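Local coordinates for testis-expressed protein 101 (Mus musculus, PDB 7BPS) that helps control the binding of sperm to the zona pellucida and their migration into the oviduct, probably by way of the adhesion molecule ADAM3, at residues D17-T22 with T52-S57; L43-D48 with C171-M176. All coordinates share one frame; numbering follows the deposited sequence.

How the interactions relate
Both contacts use the sheet of the first Ly6/uPAR domain, and their centres lie 14 Å apart. Interaction 1 sets the short helix after strand 6-16 against strand 52-61; interaction 2 sets strand 37-46 against a loop of the second domain. The two strands are antiparallel neighbours, and probable backbone hydrogen bonds join the contacts directly: Val53 N to Ile45 O at 2.7 Å and Leu43 N to Leu55 O at 2.8 Å. Thr52 and Val54 face the helix, whereas Leu43 and Ile45 face the second domain. No active site or ligand pocket is involved; the side chain of Pro19 lies about 13 Å from an N-acetylglucosamine of a glycan carried by the protein.

Interaction 1: residues D17-T22 with T52-S57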
ATOM      1  N   ASP A  17       3.022 -13.472   1.125  1.00 40.86           N
ATOM      2  CA  ASP A  17       3.235 -14.125   2.440  1.00 45.34           C
ATOM      3  C   ASP A  17       4.204 -13.290   3.281  1.00 43.79           C
ATOM      4  O   ASP A  17       3.839 -12.906   4.404  1.00 57.76           O
ATOM      5  CB  ASP A  17       3.699 -15.568   2.239  1.00 41.37           C
ATOM      6  CG  ASP A  17       2.536 -16.424   1.813  1.00 46.30           C
ATOM      7  OD1 ASP A  17       1.419 -16.089   2.245  1.00 50.56           O
ATOM      8  OD2 ASP A  17       2.734 -17.380   1.036  1.00 50.41           O
ATOM      9  N   ASP A  18       5.374 -13.017   2.740  1.00 46.22           N
ATOM     10  CA  ASP A  18       6.514 -12.421   3.474  1.00 53.22           C
ATOM     11  C   ASP A  18       7.230 -11.466   2.519  1.00 51.16           C
ATOM     12  O   ASP A  18       8.329 -11.747   2.044  1.00 50.93           O
ATOM     13  CB  ASP A  18       7.398 -13.551   4.015  1.00 62.24           C
ATOM     14  CG  ASP A  18       8.380 -13.143   5.099  1.00 64.44           C
ATOM     15  OD1 ASP A  18       8.356 -11.964   5.539  1.00 59.73           O
ATOM     16  OD2 ASP A  18       9.150 -14.027   5.504  1.00 76.60           O
ATOM     17  N   PRO A  19       6.575 -10.344   2.140  1.00 48.38           N
ATOM     18  CA  PRO A  19       7.111  -9.448   1.114  1.00 47.94           C
ATOM     19  C   PRO A  19       8.461  -8.825   1.481  1.00 48.49           C
ATOM     20  O   PRO A  19       9.226  -8.551   0.571  1.00 53.45           O
ATOM     21  CB  PRO A  19       6.042  -8.355   0.962  1.00 48.33           C
ATOM     22  CG  PRO A  19       5.174  -8.488   2.191  1.00 43.58           C
ATOM     23  CD  PRO A  19       5.239  -9.946   2.596  1.00 40.77           C
ATOM     24  N   GLY A  20       8.716  -8.629   2.778  1.00 52.36           N
ATOM     25  CA  GLY A  20      10.039  -8.245   3.318  1.00 51.48           C
ATOM     26  C   GLY A  20      11.168  -9.129   2.801  1.00 48.07           C
ATOM     27  O   GLY A  20      12.215  -8.574   2.373  1.00 46.12           O
ATOM     28  N   ARG A  21      10.964 -10.446   2.797  1.00 50.88           N
ATOM     29  CA  ARG A  21      11.990 -11.450   2.397  1.00 62.63           C
ATOM     30  C   ARG A  21      12.000 -11.622   0.866  1.00 56.71           C
ATOM     31  O   ARG A  21      13.064 -11.448   0.260  1.00 54.18           O
ATOM     32  CB  ARG A  21      11.731 -12.811   3.063  1.00 73.95           C
ATOM     33  CG  ARG A  21      12.562 -13.130   4.305  1.00 88.62           C
ATOM     34  CD  ARG A  21      12.851 -14.624   4.457  1.00 98.15           C
ATOM     35  NE  ARG A  21      11.658 -15.468   4.616  1.00104.92           N
ATOM     36  CZ  ARG A  21      11.155 -16.318   3.710  1.00101.98           C
ATOM     37  NH1 ARG A  21      10.062 -17.012   3.995  1.00102.71           N
ATOM     38  NH2 ARG A  21      11.732 -16.490   2.531  1.00 96.06           N
ATOM     39  N   THR A  22      10.856 -11.955   0.272  1.00 55.92           N
ATOM     40  CA  THR A  22      10.747 -12.683  -1.020  1.00 59.09           C
ATOM     41  C   THR A  22      10.582 -11.746  -2.231  1.00 58.74           C
ATOM     42  O   THR A  22      10.883 -12.189  -3.349  1.00 56.38           O
ATOM     43  CB  THR A  22       9.557 -13.644  -0.952  1.00 63.91           C
ATOM     44  OG1 THR A  22       8.383 -12.842  -0.766  1.00 61.37           O
ATOM     45  CG2 THR A  22       9.725 -14.660   0.160  1.00 64.78           C
ATOM     46  N   THR A  52      -0.248  -9.892   2.798  1.00 28.21           N
ATOM     47  CA  THR A  52      -0.035  -8.448   2.578  1.00 30.97           C
ATOM     48  C   THR A  52      -0.342  -8.139   1.110  1.00 32.59           C
ATOM     49  O   THR A  52       0.226  -8.819   0.217  1.00 30.77           O
ATOM     50  CB  THR A  52       1.390  -8.062   2.966  1.00 32.70           C
ATOM     51  OG1 THR A  52       1.505  -8.308   4.360  1.00 32.75           O
ATOM     52  CG2 THR A  52       1.706  -6.615   2.694  1.00 36.04           C
ATOM     53  N   VAL A  53      -1.213  -7.163   0.880  1.00 29.75           N
ATOM     54  CA  VAL A  53      -1.454  -6.620  -0.481  1.00 33.30           C
ATOM     55  C   VAL A  53      -0.267  -5.711  -0.824  1.00 30.85           C
ATOM     56  O   VAL A  53       0.094  -4.878  -0.000  1.00 31.24           O
ATOM     57  CB  VAL A  53      -2.795  -5.872  -0.549  1.00 35.16           C
ATOM     58  CG1 VAL A  53      -3.084  -5.338  -1.947  1.00 40.21           C
ATOM     59  CG2 VAL A  53      -3.920  -6.782  -0.104  1.00 37.77           C
ATOM     60  N   VAL A  54       0.326  -5.898  -1.994  1.00 28.97           N
ATOM     61  CA  VAL A  54       1.460  -5.085  -2.499  1.00 30.07           C
ATOM     62  C   VAL A  54       1.062  -4.454  -3.844  1.00 34.53           C
ATOM     63  O   VAL A  54       0.798  -5.216  -4.835  1.00 31.13           O
ATOM     64  CB  VAL A  54       2.738  -5.927  -2.576  1.00 28.71           C
ATOM     65  CG1 VAL A  54       3.922  -5.099  -2.952  1.00 32.17           C
ATOM     66  CG2 VAL A  54       3.015  -6.604  -1.254  1.00 32.15           C
ATOM     67  N   LEU A  55       0.937  -3.118  -3.843  1.00 33.76           N
ATOM     68  CA  LEU A  55       0.825  -2.249  -5.035  1.00 32.01           C
ATOM     69  C   LEU A  55       2.210  -1.629  -5.248  1.00 32.38           C
ATOM     70  O   LEU A  55       2.629  -0.781  -4.428  1.00 32.69           O
ATOM     71  CB  LEU A  55      -0.262  -1.186  -4.827  1.00 34.13           C
ATOM     72  CG  LEU A  55      -1.651  -1.722  -4.465  1.00 35.62           C
ATOM     73  CD1 LEU A  55      -1.847  -1.761  -2.950  1.00 35.13           C
ATOM     74  CD2 LEU A  55      -2.770  -0.911  -5.098  1.00 35.07           C
ATOM     75  N   ALA A  56       2.924  -2.095  -6.273  1.00 33.97           N
ATOM     76  CA  ALA A  56       4.304  -1.687  -6.611  1.00 33.42           C
ATOM     77  C   ALA A  56       4.339  -1.083  -8.021  1.00 33.86           C
ATOM     78  O   ALA A  56       3.981  -1.775  -9.013  1.00 32.30           O
ATOM     79  CB  ALA A  56       5.254  -2.857  -6.484  1.00 32.75           C
ATOM     80  N   SER A  57       4.784   0.170  -8.089  1.00 34.77           N
ATOM     81  CA  SER A  57       4.893   0.973  -9.324  1.00 38.89           C
ATOM     82  C   SER A  57       6.331   1.460  -9.528  1.00 40.81           C
ATOM     83  O   SER A  57       6.885   2.070  -8.610  1.00 40.17           O
ATOM     84  CB  SER A  57       3.961   2.127  -9.284  1.00 38.28           C
ATOM     85  OG  SER A  57       4.253   2.978 -10.356  1.00 42.06           O
TER
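Pro19 makes the whole side-chain contact between the short helix 19-22 and strand 52-57, and it does so through carbon alone. Its ring carbon CG lies 3.9 Å from CB of Thr52, and the same CG is 4.0 Å from the methyl CG2 of that threonine. The proline ring and the threonine side chain cross at about a right angle. With chi1 at -64°, Thr52 has CG2 anti to its backbone N and OG1 beside that N; this rotation turns the methyl, rather than the hydroxyl, to the proline ring. One ring atom along, CB of Pro19 meets CG2 of Val54 at 4.1 Å, a further apolar contact. The two strand residues, alternate along the chain, thus receive adjoining corners of one ring.

No hydrogen bond crosses between the two segments; most of the polar interactions lie within 17-22 and hold the turn that carries the proline. Asp18 sits at the N-cap position, and its backbone O accepts from two amides, Arg21 N at 3.0 Å and Thr22 N at 3.1 Å. Its carboxylate makes no capping bond; instead OD2 forms a salt bridge with NE of Arg21 at 3.0 Å, although the arginine is poorly ordered. Just ahead, Asp17 OD1 forms a salt bridge with Arg51, the residue before Thr52, so a charged pair also ties the start of the turn to the start of the strand.

Pro19 also touches Leu44 of strand 37-46 and Trp103, both of which touch Thr52 too, while Phe23 packs on Val54. The helix therefore lies over one face of the antiparallel sheet of the first Ly6/uPAR domain, where strand 52-61 runs between strands 6-16 and 37-46, and Val53 points away from the helix and packs on Val124 and Leu126 of strand 119-126.

Interaction 2: residues L43-D48 with C171-M176; sequences LLIKAD and CRLMAM
Leu43 and Met174 reach for each other tip to tip, and the methyl group of the methionine does the touching. Met174 CE sits 3.8 Å from Leu43 CD2, and the second leucine methyl, CD1, is 4.1 Å from the same CE, which therefore bears on both branches of the fork. Met174 does not leave its backbone aimed at the strand. Its chain bends at both chi2 (-56°) and chi3 (-70°), and this double bend brings CE to the leucine. Leu43, by contrast, points toward the loop from its first bond, with CG anti to its backbone N (chi1 179°). Two residues along the strand, Ile45 also faces the loop and offers its branch methyl CG2 to CD2 of Leu173 at 4.4 Å, a looser meeting.

The contact joins the two tandem Ly6/uPAR domains: strand 37-46 belongs to the sheet of the first, and 171-176 is a loop of the second, tethered through the Cys171-Cys189 disulfide. No hydrogen bond crosses between the segments, and the backbones stay well apart, with 9.4 Å between the CA atoms of Ile45 and Leu173. Around them Leu43 packs on Phe151 and Ile45 on Leu149, both from strand 143-152.

What presents Leu173 and Met174 side by side is a type I turn from Arg172 to Ala175, closed by Ala175 N to Arg172 O at 3.0 Å. The carboxylate of Glu187 accepts hydrogen bonds from the backbone N of both central residues, while Leu173 O bonds to Thr74 OG1 back in the first domain.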
ATOM      1  N   LEU A  43       3.071   0.382  -1.894  1.00 31.37           N
ATOM      2  CA  LEU A  43       2.129   0.439  -0.752  1.00 31.15           C
ATOM      3  C   LEU A  43       1.865  -0.997  -0.310  1.00 31.88           C
ATOM      4  O   LEU A  43       1.593  -1.835  -1.181  1.00 30.64           O
ATOM      5  CB  LEU A  43       0.839   1.130  -1.198  1.00 30.45           C
ATOM      6  CG  LEU A  43      -0.262   1.248  -0.150  1.00 33.02           C
ATOM      7  CD1 LEU A  43       0.201   1.938   1.110  1.00 33.05           C
ATOM      8  CD2 LEU A  43      -1.442   1.998  -0.720  1.00 32.67           C
ATOM      9  N   LEU A  44       1.939  -1.259   0.997  1.00 31.84           N
ATOM     10  CA  LEU A  44       1.731  -2.605   1.592  1.00 31.84           C
ATOM     11  C   LEU A  44       0.611  -2.501   2.606  1.00 28.01           C
ATOM     12  O   LEU A  44       0.680  -1.625   3.459  1.00 31.47           O
ATOM     13  CB  LEU A  44       3.029  -3.091   2.248  1.00 31.66           C
ATOM     14  CG  LEU A  44       4.204  -3.257   1.285  1.00 33.18           C
ATOM     15  CD1 LEU A  44       5.123  -2.041   1.299  1.00 37.50           C
ATOM     16  CD2 LEU A  44       4.994  -4.507   1.592  1.00 31.47           C
ATOM     17  N   ILE A  45      -0.398  -3.350   2.493  1.00 31.47           N
ATOM     18  CA  ILE A  45      -1.583  -3.340   3.404  1.00 33.36           C
ATOM     19  C   ILE A  45      -1.840  -4.764   3.899  1.00 32.90           C
ATOM     20  O   ILE A  45      -1.875  -5.697   3.072  1.00 33.62           O
ATOM     21  CB  ILE A  45      -2.809  -2.754   2.703  1.00 31.14           C
ATOM     22  CG1 ILE A  45      -2.514  -1.374   2.115  1.00 37.37           C
ATOM     23  CG2 ILE A  45      -3.975  -2.716   3.658  1.00 34.72           C
ATOM     24  CD1 ILE A  45      -3.492  -0.929   1.058  1.00 39.56           C
ATOM     25  N   LYS A  46      -2.052  -4.878   5.205  1.00 33.09           N
ATOM     26  CA  LYS A  46      -2.142  -6.144   5.958  1.00 35.94           C
ATOM     27  C   LYS A  46      -3.242  -5.981   7.005  1.00 34.64           C
ATOM     28  O   LYS A  46      -3.362  -4.877   7.578  1.00 34.20           O
ATOM     29  CB  LYS A  46      -0.786  -6.355   6.618  1.00 42.15           C
ATOM     30  CG  LYS A  46      -0.504  -7.747   7.139  1.00 52.98           C
ATOM     31  CD  LYS A  46       0.617  -7.765   8.145  1.00 55.73           C
ATOM     32  CE  LYS A  46       0.974  -9.183   8.528  1.00 64.89           C
ATOM     33  NZ  LYS A  46      -0.195  -9.908   9.079  1.00 69.48           N
ATOM     34  N   ALA A  47      -4.023  -7.023   7.252  1.00 31.46           N
ATOM     35  CA  ALA A  47      -4.825  -7.124   8.487  1.00 33.07           C
ATOM     36  C   ALA A  47      -4.149  -8.147   9.399  1.00 31.91           C
ATOM     37  O   ALA A  47      -3.222  -8.789   8.972  1.00 29.80           O
ATOM     38  CB  ALA A  47      -6.269  -7.469   8.196  1.00 32.62           C
ATOM     39  N   ASP A  48      -4.614  -8.258  10.634  1.00 35.66           N
ATOM     40  CA  ASP A  48      -4.095  -9.245  11.602  1.00 32.83           C
ATOM     41  C   ASP A  48      -4.187 -10.635  10.975  1.00 30.32           C
ATOM     42  O   ASP A  48      -5.268 -11.000  10.529  1.00 30.46           O
ATOM     43  CB  ASP A  48      -4.921  -9.192  12.885  1.00 38.52           C
ATOM     44  CG  ASP A  48      -4.346 -10.052  13.991  1.00 34.76           C
ATOM     45  OD1 ASP A  48      -3.165 -10.435  13.880  1.00 31.05           O
ATOM     46  OD2 ASP A  48      -5.072 -10.276  14.946  1.00 35.86           O
ATOM     47  N   CYS A 171     -12.997   6.230   8.946  1.00 35.61           N
ATOM     48  CA  CYS A 171     -12.565   5.705   7.634  1.00 35.98           C
ATOM     49  C   CYS A 171     -11.185   6.274   7.290  1.00 36.09           C
ATOM     50  O   CYS A 171     -11.080   6.957   6.254  1.00 35.18           O
ATOM     51  CB  CYS A 171     -13.595   6.034   6.562  1.00 33.00           C
ATOM     52  SG  CYS A 171     -15.210   5.290   6.883  1.00 35.46           S
ATOM     53  N   ARG A 172     -10.160   5.931   8.083  1.00 37.45           N
ATOM     54  CA  ARG A 172      -8.827   6.601   8.037  1.00 36.48           C
ATOM     55  C   ARG A 172      -7.700   5.569   8.050  1.00 34.08           C
ATOM     56  O   ARG A 172      -6.612   5.860   8.581  1.00 31.91           O
ATOM     57  CB  ARG A 172      -8.737   7.599   9.194  1.00 39.37           C
ATOM     58  CG  ARG A 172      -9.747   8.726   9.081  1.00 43.56           C
ATOM     59  CD  ARG A 172      -9.343   9.977   9.852  1.00 51.18           C
ATOM     60  NE  ARG A 172     -10.129  10.039  11.071  1.00 63.63           N
ATOM     61  CZ  ARG A 172     -11.055  10.941  11.354  1.00 60.71           C
ATOM     62  NH1 ARG A 172     -11.290  11.938  10.528  1.00 64.77           N
ATOM     63  NH2 ARG A 172     -11.716  10.859  12.491  1.00 67.10           N
ATOM     64  N   LEU A 173      -7.940   4.403   7.456  1.00 32.78           N
ATOM     65  CA  LEU A 173      -6.870   3.425   7.160  1.00 31.88           C
ATOM     66  C   LEU A 173      -5.744   4.156   6.419  1.00 33.54           C
ATOM     67  O   LEU A 173      -4.562   3.933   6.763  1.00 33.96           O
ATOM     68  CB  LEU A 173      -7.440   2.263   6.338  1.00 32.54           C
ATOM     69  CG  LEU A 173      -6.418   1.205   5.914  1.00 36.11           C
ATOM     70  CD1 LEU A 173      -5.672   0.641   7.120  1.00 35.34           C
ATOM     71  CD2 LEU A 173      -7.077   0.089   5.135  1.00 34.77           C
ATOM     72  N   MET A 174      -6.080   4.996   5.436  1.00 30.01           N
ATOM     73  CA  MET A 174      -5.048   5.679   4.621  1.00 30.92           C
ATOM     74  C   MET A 174      -4.812   7.101   5.170  1.00 33.91           C
ATOM     75  O   MET A 174      -4.239   7.939   4.457  1.00 37.14           O
ATOM     76  CB  MET A 174      -5.445   5.694   3.143  1.00 31.65           C
ATOM     77  CG  MET A 174      -5.318   4.353   2.483  1.00 29.97           C
ATOM     78  SD  MET A 174      -3.645   3.664   2.633  1.00 34.87           S
ATOM     79  CE  MET A 174      -2.720   4.761   1.564  1.00 34.46           C
ATOM     80  N   ALA A 175      -5.189   7.344   6.426  1.00 31.84           N
ATOM     81  CA  ALA A 175      -4.904   8.580   7.189  1.00 33.85           C
ATOM     82  C   ALA A 175      -5.290   9.829   6.392  1.00 34.65           C
ATOM     83  O   ALA A 175      -4.665  10.843   6.601  1.00 36.23           O
ATOM     84  CB  ALA A 175      -3.455   8.594   7.589  1.00 36.76           C
ATOM     85  N   MET A 176      -6.329   9.763   5.557  1.00 36.85           N
ATOM     86  CA  MET A 176      -6.885  10.948   4.856  1.00 39.38           C
ATOM     87  C   MET A 176      -5.841  11.480   3.881  1.00 39.23           C
ATOM     88  O   MET A 176      -5.955  12.663   3.495  1.00 42.47           O
ATOM     89  CB  MET A 176      -7.280  12.051   5.849  1.00 41.77           C
ATOM     90  CG  MET A 176      -8.357  11.595   6.844  1.00 50.44           C
ATOM     91  SD  MET A 176      -8.897  12.943   7.924  1.00 55.50           S
ATOM     92  CE  MET A 176     -10.094  13.708   6.828  1.00 64.93           C
TER